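Local coordinates for protein Udp-n-acetylglucosamine pyrophosphorylase (Trypanosoma brucei, PDB 4BQH) that probably makes UDP-N-acetylglucosamine and diphosphate from UTP and N-acetylglucosamine 1-phosphate, at residues A[115-120]-A[274-279]; A[130-135]-A[185-190]; A[178-183]-A[207-212]; A[280-285]-A[436-441]. One frame throughout, in Å; residues are numbered along the deposited sequence.

Contact 1 (A[115-120]-A[274-279]); sequences AFLILA and AYVQIG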
loop_
_atom_site.group_PDB
_atom_site.type_symbol
_atom_site.label_atom_id
_atom_site.label_comp_id
_atom_site.label_asym_id
_atom_site.label_seq_id
_atom_site.Cartn_x
_atom_site.Cartn_y
_atom_site.Cartn_z
ATOM N N ALA A 115 -4.794 8.282 -8.468
ATOM C CA ALA A 115 -3.902 8.613 -7.360
ATOM C C ALA A 115 -3.293 7.320 -6.844
ATOM O O ALA A 115 -3.935 6.254 -6.904
ATOM C CB ALA A 115 -4.651 9.317 -6.240
ATOM N N PHE A 116 -2.064 7.403 -6.338
ATOM C CA PHE A 116 -1.423 6.265 -5.671
ATOM C C PHE A 116 -1.152 6.686 -4.234
ATOM O O PHE A 116 -0.476 7.679 -4.005
ATOM C CB PHE A 116 -0.103 5.827 -6.342
ATOM C CG PHE A 116 0.423 4.542 -5.778
ATOM C CD1 PHE A 116 1.088 4.526 -4.553
ATOM C CD2 PHE A 116 0.185 3.341 -6.432
ATOM C CE1 PHE A 116 1.520 3.323 -4.001
ATOM C CE2 PHE A 116 0.615 2.135 -5.879
ATOM C CZ PHE A 116 1.260 2.129 -4.661
ATOM N N LEU A 117 -1.671 5.922 -3.278
ATOM C CA LEU A 117 -1.535 6.249 -1.862
ATOM C C LEU A 117 -0.474 5.305 -1.288
ATOM O O LEU A 117 -0.669 4.075 -1.253
ATOM C CB LEU A 117 -2.886 6.071 -1.165
ATOM C CG LEU A 117 -3.068 6.537 0.286
ATOM C CD1 LEU A 117 -4.545 6.460 0.669
ATOM C CD2 LEU A 117 -2.202 5.723 1.250
ATOM N N ILE A 118 0.670 5.859 -0.888
ATOM C CA ILE A 118 1.722 5.022 -0.280
ATOM C C ILE A 118 1.550 5.004 1.240
ATOM O O ILE A 118 1.537 6.071 1.886
ATOM C CB ILE A 118 3.141 5.604 -0.503
ATOM C CG1 ILE A 118 3.461 5.788 -1.973
ATOM C CG2 ILE A 118 4.164 4.679 0.174
ATOM C CD1 ILE A 118 4.848 6.403 -2.217
ATOM N N LEU A 119 1.421 3.810 1.833
ATOM C CA LEU A 119 1.350 3.697 3.303
ATOM C C LEU A 119 2.772 3.840 3.835
ATOM O O LEU A 119 3.636 2.955 3.607
ATOM C CB LEU A 119 0.731 2.345 3.700
ATOM C CG LEU A 119 -0.631 2.008 3.073
ATOM C CD1 LEU A 119 -0.943 0.530 3.260
ATOM C CD2 LEU A 119 -1.737 2.857 3.684
ATOM N N ALA A 120 3.009 4.959 4.518
ATOM C CA ALA A 120 4.358 5.409 4.842
ATOM C C ALA A 120 4.558 5.764 6.308
ATOM O O ALA A 120 5.390 6.621 6.641
ATOM C CB ALA A 120 4.737 6.583 3.947
ATOM N N ALA A 274 -10.554 9.525 -9.931
ATOM C CA ALA A 274 -11.600 8.514 -9.958
ATOM C C ALA A 274 -11.224 7.281 -9.151
ATOM O O ALA A 274 -12.114 6.615 -8.601
ATOM C CB ALA A 274 -11.909 8.097 -11.394
ATOM N N TYR A 275 -9.935 6.932 -9.123
ATOM C CA TYR A 275 -9.472 5.737 -8.385
ATOM C C TYR A 275 -8.223 6.032 -7.597
ATOM O O TYR A 275 -7.373 6.799 -8.044
ATOM C CB TYR A 275 -9.161 4.563 -9.316
ATOM C CG TYR A 275 -10.366 4.146 -10.117
ATOM C CD1 TYR A 275 -11.288 3.234 -9.605
ATOM C CD2 TYR A 275 -10.595 4.719 -11.366
ATOM C CE1 TYR A 275 -12.422 2.869 -10.368
ATOM C CE2 TYR A 275 -11.707 4.395 -12.115
ATOM C CZ TYR A 275 -12.608 3.468 -11.629
ATOM O OH TYR A 275 -13.711 3.169 -12.424
ATOM N N VAL A 276 -8.098 5.368 -6.453
ATOM C CA VAL A 276 -6.934 5.464 -5.581
ATOM C C VAL A 276 -6.364 4.051 -5.453
ATOM O O VAL A 276 -7.061 3.144 -4.970
ATOM C CB VAL A 276 -7.337 5.985 -4.177
ATOM C CG1 VAL A 276 -6.098 6.128 -3.283
ATOM C CG2 VAL A 276 -8.039 7.340 -4.257
ATOM N N GLN A 277 -5.129 3.865 -5.924
ATOM C CA GLN A 277 -4.439 2.599 -5.707
ATOM C C GLN A 277 -3.663 2.715 -4.400
ATOM O O GLN A 277 -3.027 3.739 -4.155
ATOM C CB GLN A 277 -3.476 2.319 -6.846
ATOM C CG GLN A 277 -2.785 0.955 -6.674
ATOM C CD GLN A 277 -1.812 0.621 -7.813
ATOM O OE1 GLN A 277 -1.661 1.385 -8.758
ATOM N NE2 GLN A 277 -1.140 -0.524 -7.704
ATOM N N ILE A 278 -3.740 1.695 -3.553
ATOM C CA ILE A 278 -3.137 1.779 -2.218
ATOM C C ILE A 278 -2.105 0.679 -2.088
ATOM O O ILE A 278 -2.375 -0.474 -2.433
ATOM C CB ILE A 278 -4.194 1.619 -1.108
ATOM C CG1 ILE A 278 -5.253 2.725 -1.259
ATOM C CG2 ILE A 278 -3.544 1.697 0.277
ATOM C CD1 ILE A 278 -6.571 2.396 -0.636
ATOM N N GLY A 279 -0.931 1.033 -1.584
ATOM C CA GLY A 279 0.111 0.013 -1.358
ATOM C C GLY A 279 1.081 0.404 -0.281
ATOM O O GLY A 279 1.214 1.584 0.042
#
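F116 and Q277 form the main side-chain contact between two neighbouring parallel strands, and both project from the same face of the sheet. Each sends its CG anti to the backbone N (chi1 -171° in F116), and the ring leans across toward the glutamine. F116 CE2 comes to 3.5 Å from Q277 CD. The ring and amide planes are 63° apart, so this is an oblique meeting rather than a flat stack: Q277 OE1 lies at the ring edge, in its plane, while the backbone Q277 O sits over one face, offset toward the rim. Farther along, F116 CZ reaches 3.9 Å from G279 N, where the glycine has no side chain to hold the ring off. The other face of the sheet is aliphatic. There L117 CB packs 3.8 Å from V276 CG1, and L119 CD2 lies 4.0 Å from I278 CG2, the two side chains crossing at a slant.

Between these two layers runs a regular parallel ladder, its strand segments 26° apart. L117 N donates to Q277 O at 2.7 Å and G279 N to L117 O at 3.1 Å, within a run of five nearly straight bonds from A115 to L119. Nearly every residue involved is buried, and the ladder pairs the backbone groups facing across the strands. Beyond the strands, Q277 NE2 is bonded to N287 O and Q277 OE1 more weakly to D290 N, which is consistent with the amide lying beside an aromatic ring.

Contact 2 (A[130-135]-A[185-190]); sequences DKPKGF and DAETQR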
loop_
_atom_site.group_PDB
_atom_site.type_symbol
_atom_site.label_atom_id
_atom_site.label_comp_id
_atom_site.label_asym_id
_atom_site.label_seq_id
_atom_site.Cartn_x
_atom_site.Cartn_y
_atom_site.Cartn_z
ATOM N N ASP A 130 16.697 3.204 11.801
ATOM C CA ASP A 130 15.771 4.047 12.572
ATOM C C ASP A 130 15.313 5.316 11.852
ATOM O O ASP A 130 15.345 6.422 12.405
ATOM C CB ASP A 130 16.352 4.369 13.958
ATOM C CG ASP A 130 16.231 3.192 14.934
ATOM O OD1 ASP A 130 16.579 2.044 14.562
ATOM O OD2 ASP A 130 15.785 3.420 16.081
ATOM N N LYS A 131 14.889 5.134 10.610
ATOM C CA LYS A 131 14.326 6.195 9.789
ATOM C C LYS A 131 13.056 5.606 9.155
ATOM O O LYS A 131 12.823 4.416 9.300
ATOM C CB LYS A 131 15.349 6.614 8.731
ATOM C CG LYS A 131 16.416 7.548 9.296
ATOM C CD LYS A 131 17.659 7.587 8.426
ATOM C CE LYS A 131 18.758 8.425 9.071
ATOM N NZ LYS A 131 18.374 9.871 9.115
ATOM N N PRO A 132 12.227 6.430 8.485
ATOM C CA PRO A 132 11.047 5.843 7.847
ATOM C C PRO A 132 11.453 4.810 6.823
ATOM O O PRO A 132 12.498 4.941 6.176
ATOM C CB PRO A 132 10.373 7.055 7.180
ATOM C CG PRO A 132 10.805 8.194 8.021
ATOM C CD PRO A 132 12.244 7.897 8.316
ATOM N N LYS A 133 10.646 3.771 6.677
ATOM C CA LYS A 133 11.008 2.684 5.768
ATOM C C LYS A 133 11.231 3.114 4.324
ATOM O O LYS A 133 12.071 2.528 3.636
ATOM C CB LYS A 133 9.996 1.523 5.833
ATOM C CG LYS A 133 10.453 0.323 4.999
ATOM C CD LYS A 133 9.599 -0.909 5.209
ATOM C CE LYS A 133 9.872 -1.555 6.569
ATOM N NZ LYS A 133 8.997 -2.736 6.724
ATOM N N GLY A 134 10.509 4.140 3.866
ATOM C CA GLY A 134 10.693 4.637 2.503
ATOM C C GLY A 134 12.095 5.163 2.215
ATOM O O GLY A 134 12.502 5.258 1.055
ATOM N N PHE A 135 12.833 5.502 3.268
ATOM C CA PHE A 135 14.223 5.975 3.114
ATOM C C PHE A 135 15.168 4.810 2.814
ATOM O O PHE A 135 16.307 5.018 2.337
ATOM C CB PHE A 135 14.738 6.656 4.412
ATOM C CG PHE A 135 14.102 7.983 4.759
ATOM C CD1 PHE A 135 12.767 8.263 4.500
ATOM C CD2 PHE A 135 14.846 8.938 5.450
ATOM C CE1 PHE A 135 12.206 9.468 4.876
ATOM C CE2 PHE A 135 14.287 10.152 5.815
ATOM C CZ PHE A 135 12.965 10.416 5.531
ATOM N N ASP A 185 6.286 12.789 9.775
ATOM C CA ASP A 185 5.829 13.584 8.638
ATOM C C ASP A 185 6.870 14.606 8.189
ATOM O O ASP A 185 7.235 14.664 7.016
ATOM C CB ASP A 185 4.471 14.235 8.912
ATOM C CG ASP A 185 3.983 15.057 7.731
ATOM O OD1 ASP A 185 4.406 16.224 7.592
ATOM O OD2 ASP A 185 3.212 14.537 6.909
ATOM N N ALA A 186 7.381 15.379 9.148
ATOM C CA ALA A 186 8.340 16.436 8.832
ATOM C C ALA A 186 9.601 15.887 8.191
ATOM O O ALA A 186 10.076 16.417 7.193
ATOM C CB ALA A 186 8.673 17.223 10.094
ATOM N N GLU A 187 10.151 14.818 8.757
ATOM C CA GLU A 187 11.372 14.251 8.215
ATOM C C GLU A 187 11.115 13.649 6.828
ATOM O O GLU A 187 11.985 13.709 5.961
ATOM C CB GLU A 187 12.020 13.255 9.192
ATOM C CG GLU A 187 11.349 11.895 9.299
ATOM C CD GLU A 187 11.975 11.009 10.369
ATOM O OE1 GLU A 187 13.202 10.800 10.345
ATOM O OE2 GLU A 187 11.231 10.524 11.239
ATOM N N THR A 188 9.908 13.122 6.613
ATOM C CA THR A 188 9.541 12.606 5.283
ATOM C C THR A 188 9.476 13.733 4.233
ATOM O O THR A 188 10.040 13.616 3.141
ATOM C CB THR A 188 8.234 11.785 5.318
ATOM O OG1 THR A 188 8.378 10.700 6.260
ATOM C CG2 THR A 188 7.920 11.192 3.904
ATOM N N GLN A 189 8.829 14.839 4.578
ATOM C CA GLN A 189 8.745 15.969 3.631
ATOM C C GLN A 189 10.130 16.502 3.311
ATOM O O GLN A 189 10.417 16.805 2.151
ATOM C CB GLN A 189 7.877 17.076 4.193
ATOM C CG GLN A 189 6.424 16.660 4.334
ATOM C CD GLN A 189 5.507 17.838 4.428
ATOM O OE1 GLN A 189 5.569 18.742 3.605
ATOM N NE2 GLN A 189 4.663 17.848 5.436
ATOM N N ARG A 190 10.981 16.593 4.336
ATOM C CA ARG A 190 12.380 17.027 4.153
ATOM C C ARG A 190 13.150 16.142 3.177
ATOM O O ARG A 190 13.848 16.630 2.295
ATOM C CB ARG A 190 13.113 17.070 5.491
ATOM C CG ARG A 190 12.933 18.366 6.253
ATOM C CD ARG A 190 14.080 18.508 7.253
ATOM N NE ARG A 190 13.998 19.748 8.020
ATOM C CZ ARG A 190 14.532 20.911 7.647
ATOM N NH1 ARG A 190 15.190 21.022 6.495
ATOM N NH2 ARG A 190 14.394 21.972 8.428
#
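P132 and F135 face the helix 185-190 chiefly through E187 and T188, which lie one after the other on it. At the start of this helix, D185 turns away from the contact, and its OD1 accepts from Q189 NE2 at 2.7 Å, one turn farther on. E187 does most of the reaching. Its CG is set between the backbone N and the carbonyl carbon (chi1 75°), from where the extended chain runs out to the proline ring, and E187 OE1 ends 3.7 Å from P132 CD. The same carboxylate has K131 near it, but K131 NZ stays 5.4 Å from E187 OE1, too far for a salt bridge. The backbone of E187 also takes part: E187 O is 3.5 Å from F135 CZ, near the plane of the ring and at its edge. Next, T188 meets the same edge with its CA, 4.1 Å from F135 CZ, and its OG1 lies 3.9 Å from P132 CG while bonding back to N184 O. On the other segment P132 CD rests over the centre of one face of the F135 ring, 3.6 Å above its plane. The F135 ring also stacks with F191 and touches F148 of helix 147-166, while T188 packs on V178 and T180 of strand 175-180, seating helix 185-194 between this turn and the sheet.

Contact 3 (A[178-183]-A[207-212]); sequences VMTSGQ and FFAQSS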
loop_
_atom_site.group_PDB
_atom_site.type_symbol
_atom_site.label_atom_id
_atom_site.label_comp_id
_atom_site.label_asym_id
_atom_site.label_seq_id
_atom_site.Cartn_x
_atom_site.Cartn_y
_atom_site.Cartn_z
ATOM N N VAL A 178 1.216 10.548 0.165
ATOM C CA VAL A 178 2.182 9.888 1.038
ATOM C C VAL A 178 1.614 9.914 2.466
ATOM O O VAL A 178 1.523 10.982 3.074
ATOM C CB VAL A 178 3.551 10.612 0.981
ATOM C CG1 VAL A 178 4.561 9.937 1.911
ATOM C CG2 VAL A 178 4.054 10.607 -0.451
ATOM N N MET A 179 1.197 8.752 2.971
ATOM C CA MET A 179 0.542 8.715 4.272
ATOM C C MET A 179 1.559 8.493 5.380
ATOM O O MET A 179 2.003 7.381 5.643
ATOM C CB MET A 179 -0.600 7.683 4.350
ATOM C CG MET A 179 -1.443 7.966 5.605
ATOM S SD MET A 179 -2.873 6.872 5.718
ATOM C CE MET A 179 -2.102 5.399 6.345
ATOM N N THR A 180 1.915 9.588 6.027
ATOM C CA THR A 180 2.994 9.595 7.004
ATOM C C THR A 180 2.420 9.231 8.383
ATOM O O THR A 180 1.225 8.990 8.530
ATOM C CB THR A 180 3.605 10.994 7.051
ATOM O OG1 THR A 180 2.548 11.941 7.268
ATOM C CG2 THR A 180 4.303 11.318 5.712
ATOM N N SER A 181 3.286 9.204 9.390
ATOM C CA SER A 181 2.826 9.281 10.774
ATOM C C SER A 181 2.963 10.717 11.276
ATOM O O SER A 181 3.704 11.529 10.695
ATOM C CB SER A 181 3.628 8.331 11.673
ATOM O OG SER A 181 4.976 8.773 11.842
ATOM N N GLY A 182 2.263 11.031 12.368
ATOM C CA GLY A 182 2.423 12.332 13.004
ATOM C C GLY A 182 3.890 12.593 13.300
ATOM O O GLY A 182 4.412 13.684 13.043
ATOM N N GLN A 183 4.569 11.572 13.794
ATOM C CA GLN A 183 5.957 11.745 14.184
ATOM C C GLN A 183 6.953 11.802 13.040
ATOM O O GLN A 183 7.962 12.474 13.162
ATOM C CB GLN A 183 6.363 10.701 15.210
ATOM C CG GLN A 183 5.720 10.976 16.559
ATOM C CD GLN A 183 6.238 10.075 17.659
ATOM O OE1 GLN A 183 6.391 8.858 17.475
ATOM N NE2 GLN A 183 6.506 10.667 18.822
ATOM N N PHE A 207 1.373 15.138 1.196
ATOM C CA PHE A 207 1.712 14.454 2.446
ATOM C C PHE A 207 0.561 14.601 3.428
ATOM O O PHE A 207 0.030 15.693 3.617
ATOM C CB PHE A 207 2.968 15.063 3.060
ATOM C CG PHE A 207 4.166 14.972 2.179
ATOM C CD1 PHE A 207 4.939 13.815 2.140
ATOM C CD2 PHE A 207 4.516 16.057 1.372
ATOM C CE1 PHE A 207 6.049 13.751 1.296
ATOM C CE2 PHE A 207 5.613 16.003 0.542
ATOM C CZ PHE A 207 6.382 14.841 0.504
ATOM N N PHE A 208 0.164 13.507 4.057
ATOM C CA PHE A 208 -0.937 13.556 5.003
ATOM C C PHE A 208 -0.712 12.547 6.108
ATOM O O PHE A 208 -0.485 11.374 5.836
ATOM C CB PHE A 208 -2.315 13.393 4.302
ATOM C CG PHE A 208 -2.594 12.021 3.735
ATOM C CD1 PHE A 208 -1.827 11.485 2.674
ATOM C CD2 PHE A 208 -3.673 11.279 4.227
ATOM C CE1 PHE A 208 -2.121 10.221 2.158
ATOM C CE2 PHE A 208 -3.987 10.020 3.704
ATOM C CZ PHE A 208 -3.208 9.497 2.669
ATOM N N ALA A 209 -0.786 13.010 7.351
ATOM C CA ALA A 209 -0.479 12.134 8.488
ATOM C C ALA A 209 -1.689 11.358 8.944
ATOM O O ALA A 209 -2.811 11.903 9.025
ATOM C CB ALA A 209 0.054 12.953 9.651
ATOM N N GLN A 210 -1.455 10.091 9.256
ATOM C CA GLN A 210 -2.478 9.245 9.856
ATOM C C GLN A 210 -2.488 9.497 11.345
ATOM O O GLN A 210 -1.564 10.136 11.896
ATOM C CB GLN A 210 -2.169 7.761 9.595
ATOM C CG GLN A 210 -0.846 7.269 10.163
ATOM C CD GLN A 210 -0.477 5.943 9.555
ATOM O OE1 GLN A 210 -1.033 4.900 9.931
ATOM N NE2 GLN A 210 0.383 5.983 8.539
ATOM N N SER A 211 -3.503 8.953 11.995
ATOM C CA SER A 211 -3.572 8.965 13.451
ATOM C C SER A 211 -3.267 7.607 14.041
ATOM O O SER A 211 -3.615 6.572 13.486
ATOM C CB SER A 211 -4.939 9.463 13.896
ATOM O OG SER A 211 -5.039 10.834 13.504
ATOM N N SER A 212 -2.606 7.616 15.188
ATOM C CA SER A 212 -2.412 6.407 15.957
ATOM C C SER A 212 -3.686 6.114 16.766
ATOM O O SER A 212 -4.626 6.921 16.808
ATOM C CB SER A 212 -1.211 6.576 16.870
ATOM O OG SER A 212 -1.426 7.661 17.766
HETATM O O HOH W 1 0.465 9.383 14.005
#
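T180 O is gripped twice by one residue: Q210 N donates to it at 3.0 Å and Q210 NE2 at 3.1 Å, from opposite faces of the carbonyl plane. The backbone bond is the straighter, at 174° through the hydrogen; the amide donor stands well above the plane, though the oxygen lies nearly in the amide plane of Q210. A chi1 of 61° folds the Q210 side chain back to make this second bond. M179 CE then closes on the same amide, 3.4 Å from Q210 NE2, the two chains crossing at about a right angle.

Below, the parallel ladder is carried by F208 N to V178 O and T180 N to F208 O, both 3.0 Å, the second strongly bent at 144°. These are the two strands of the beta-alpha-beta unit built from strand 175-180, helix 185-194 and strand 205-209. On the face away from that helix, M179 lies over the F208 ring: CG is 4.0 Å from the ring centroid and above its face, a CH-pi contact, and SD sits obliquely beside it as a Met-aromatic pair. On the helix side, V178 CB packs 3.7 Å from F207 CD1, the two side chains pointing the same way. T180 OG1 is bonded to D185 of the connecting helix. Past the strands, a water accepts from G182 N and donates to Q210 O. S211 belongs to the pocket of the bound inhibitor, which lies about 6 Å from the side chain of Q210.

Contact 4 (A[280-285]-A[436-441]); sequences NIDNLL and PVKNAD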
loop_
_atom_site.group_PDB
_atom_site.type_symbol
_atom_site.label_atom_id
_atom_site.label_comp_id
_atom_site.label_asym_id
_atom_site.label_seq_id
_atom_site.Cartn_x
_atom_site.Cartn_y
_atom_site.Cartn_z
ATOM N N ASN A 280 1.747 -0.599 0.304
ATOM C CA ASN A 280 2.737 -0.328 1.332
ATOM C C ASN A 280 4.114 -0.040 0.709
ATOM O O ASN A 280 4.523 -0.720 -0.233
ATOM C CB ASN A 280 2.851 -1.556 2.241
ATOM C CG ASN A 280 3.525 -1.242 3.567
ATOM O OD1 ASN A 280 4.659 -0.745 3.639
ATOM N ND2 ASN A 280 2.812 -1.558 4.648
ATOM N N ILE A 281 4.814 0.960 1.261
ATOM C CA ILE A 281 6.144 1.316 0.786
ATOM C C ILE A 281 7.128 0.154 0.926
ATOM O O ILE A 281 8.158 0.154 0.265
ATOM C CB ILE A 281 6.686 2.597 1.480
ATOM C CG1 ILE A 281 7.926 3.185 0.741
ATOM C CG2 ILE A 281 7.023 2.326 2.926
ATOM C CD1 ILE A 281 7.865 3.265 -0.773
ATOM N N ASP A 282 6.797 -0.838 1.767
ATOM C CA ASP A 282 7.700 -2.008 1.946
ATOM C C ASP A 282 7.797 -2.983 0.767
ATOM O O ASP A 282 8.655 -3.872 0.761
ATOM C CB ASP A 282 7.385 -2.768 3.258
ATOM C CG ASP A 282 6.121 -3.633 3.194
ATOM O OD1 ASP A 282 5.491 -3.823 2.118
ATOM O OD2 ASP A 282 5.727 -4.158 4.276
ATOM N N ASN A 283 6.931 -2.820 -0.228
ATOM C CA ASN A 283 6.858 -3.796 -1.300
ATOM C C ASN A 283 7.783 -3.400 -2.430
ATOM O O ASN A 283 7.452 -2.523 -3.235
ATOM C CB ASN A 283 5.428 -3.914 -1.811
ATOM C CG ASN A 283 5.280 -4.998 -2.849
ATOM O OD1 ASN A 283 6.237 -5.714 -3.153
ATOM N ND2 ASN A 283 4.096 -5.118 -3.414
ATOM N N LEU A 284 8.951 -4.038 -2.493
ATOM C CA LEU A 284 9.919 -3.680 -3.522
ATOM C C LEU A 284 9.385 -3.939 -4.925
ATOM O O LEU A 284 9.807 -3.273 -5.885
ATOM C CB LEU A 284 11.213 -4.483 -3.341
ATOM C CG LEU A 284 12.383 -4.107 -4.268
ATOM C CD1 LEU A 284 12.881 -2.681 -4.027
ATOM C CD2 LEU A 284 13.541 -5.098 -4.086
ATOM N N LEU A 285 8.490 -4.923 -5.053
ATOM C CA LEU A 285 7.979 -5.314 -6.361
ATOM C C LEU A 285 6.648 -4.633 -6.746
ATOM O O LEU A 285 5.991 -5.064 -7.693
ATOM C CB LEU A 285 7.808 -6.824 -6.430
ATOM C CG LEU A 285 9.033 -7.714 -6.706
ATOM C CD1 LEU A 285 10.328 -7.294 -6.023
ATOM C CD2 LEU A 285 8.617 -9.122 -6.305
ATOM N N PRO A 436 7.891 -8.001 0.031
ATOM C CA PRO A 436 7.872 -7.100 1.177
ATOM C C PRO A 436 9.211 -7.113 1.907
ATOM O O PRO A 436 9.777 -8.175 2.172
ATOM C CB PRO A 436 6.740 -7.665 2.056
ATOM C CG PRO A 436 6.678 -9.094 1.701
ATOM C CD PRO A 436 7.113 -9.231 0.266
ATOM N N VAL A 437 9.726 -5.928 2.183
ATOM C CA VAL A 437 10.986 -5.773 2.895
ATOM C C VAL A 437 10.649 -5.427 4.344
ATOM O O VAL A 437 10.303 -4.289 4.656
ATOM C CB VAL A 437 11.857 -4.679 2.261
ATOM C CG1 VAL A 437 13.189 -4.617 2.986
ATOM C CG2 VAL A 437 12.062 -4.960 0.757
ATOM N N LYS A 438 10.733 -6.437 5.211
ATOM C CA LYS A 438 10.204 -6.329 6.564
ATOM C C LYS A 438 11.192 -6.749 7.641
ATOM O O LYS A 438 11.159 -6.206 8.741
ATOM C CB LYS A 438 8.939 -7.176 6.712
ATOM C CG LYS A 438 7.766 -6.779 5.824
ATOM C CD LYS A 438 6.617 -7.775 5.952
ATOM C CE LYS A 438 5.990 -7.755 7.342
ATOM N NZ LYS A 438 4.644 -7.128 7.323
ATOM N N ASN A 439 12.050 -7.718 7.339
ATOM C CA ASN A 439 12.967 -8.286 8.369
ATOM C C ASN A 439 14.399 -8.100 7.992
ATOM O O ASN A 439 14.731 -8.179 6.819
ATOM C CB ASN A 439 12.699 -9.782 8.531
ATOM C CG ASN A 439 11.279 -10.076 8.937
ATOM O OD1 ASN A 439 10.640 -10.974 8.394
ATOM N ND2 ASN A 439 10.775 -9.332 9.904
ATOM N N ALA A 440 15.267 -7.883 8.979
ATOM C CA ALA A 440 16.679 -7.630 8.682
ATOM C C ALA A 440 17.299 -8.814 7.948
ATOM O O ALA A 440 16.913 -9.958 8.181
ATOM C CB ALA A 440 17.451 -7.324 9.959
ATOM N N ASP A 441 18.254 -8.534 7.057
ATOM C CA ASP A 441 18.938 -9.597 6.308
ATOM C C ASP A 441 19.440 -10.647 7.304
ATOM O O ASP A 441 19.889 -10.313 8.392
ATOM C CB ASP A 441 20.102 -9.048 5.457
ATOM C CG ASP A 441 19.665 -8.587 4.055
ATOM O OD1 ASP A 441 18.765 -9.204 3.449
ATOM O OD2 ASP A 441 20.245 -7.606 3.550
#
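D282 and V437 supply the one hydrogen bond between segments 280-285 and 436-441: V437 N donates to D282 O at 2.7 Å, with 157° at the hydrogen and the donor tilted from the carbonyl plane. A weaker CA-H...O contact supports it, P436 CA lying 3.3 Å from the same oxygen, so D282 O is approached by two successive residues.

Apolar contact is slight: V437 CG2 meets L284 CB at 4.2 Å.

Charge enters through D282, whose first torsion of 76° turns the carboxylate toward K438; OD2 touches K438 CG at 3.7 Å, yet K438 NZ remains 4.4 Å from OD2, beyond a salt bridge. The other oxygen, D282 OD1, makes a van der Waals approach to P436 CB. K133 also packs on D282, and its NZ bonds to V437 O.

Local bonds shape the first loop. D282 N donates to N280 OD1 at 2.8 Å, and L285 N to N283 OD1, which also accepts from G435 N. The result is two Asx turns, the first coinciding with a type I beta turn from N280 to N283, in the loop that follows strand 275-280 of the central sheet.

From the N terminus, strand 114-119 opens contact 1, which closes only when strand 275-280 arrives beside it. Contacts 2 and 3 are nested inside that long loop and cross each other, since their segments alternate: 130-135, 178-183, 185-190, 207-212. Contact 2 ties the turn before helix 147-166 to helix 185-194, and contact 3 joins the strands flanking that helix. Contacts 1 and 3 share a sheet, where M179 N and O pair with I118 O and A120 N. Contact 4 follows in series: 280-285 continues directly from contact 1 and meets 436-441 much later. G134 packs against I281, bringing contact 2 up to contact 4.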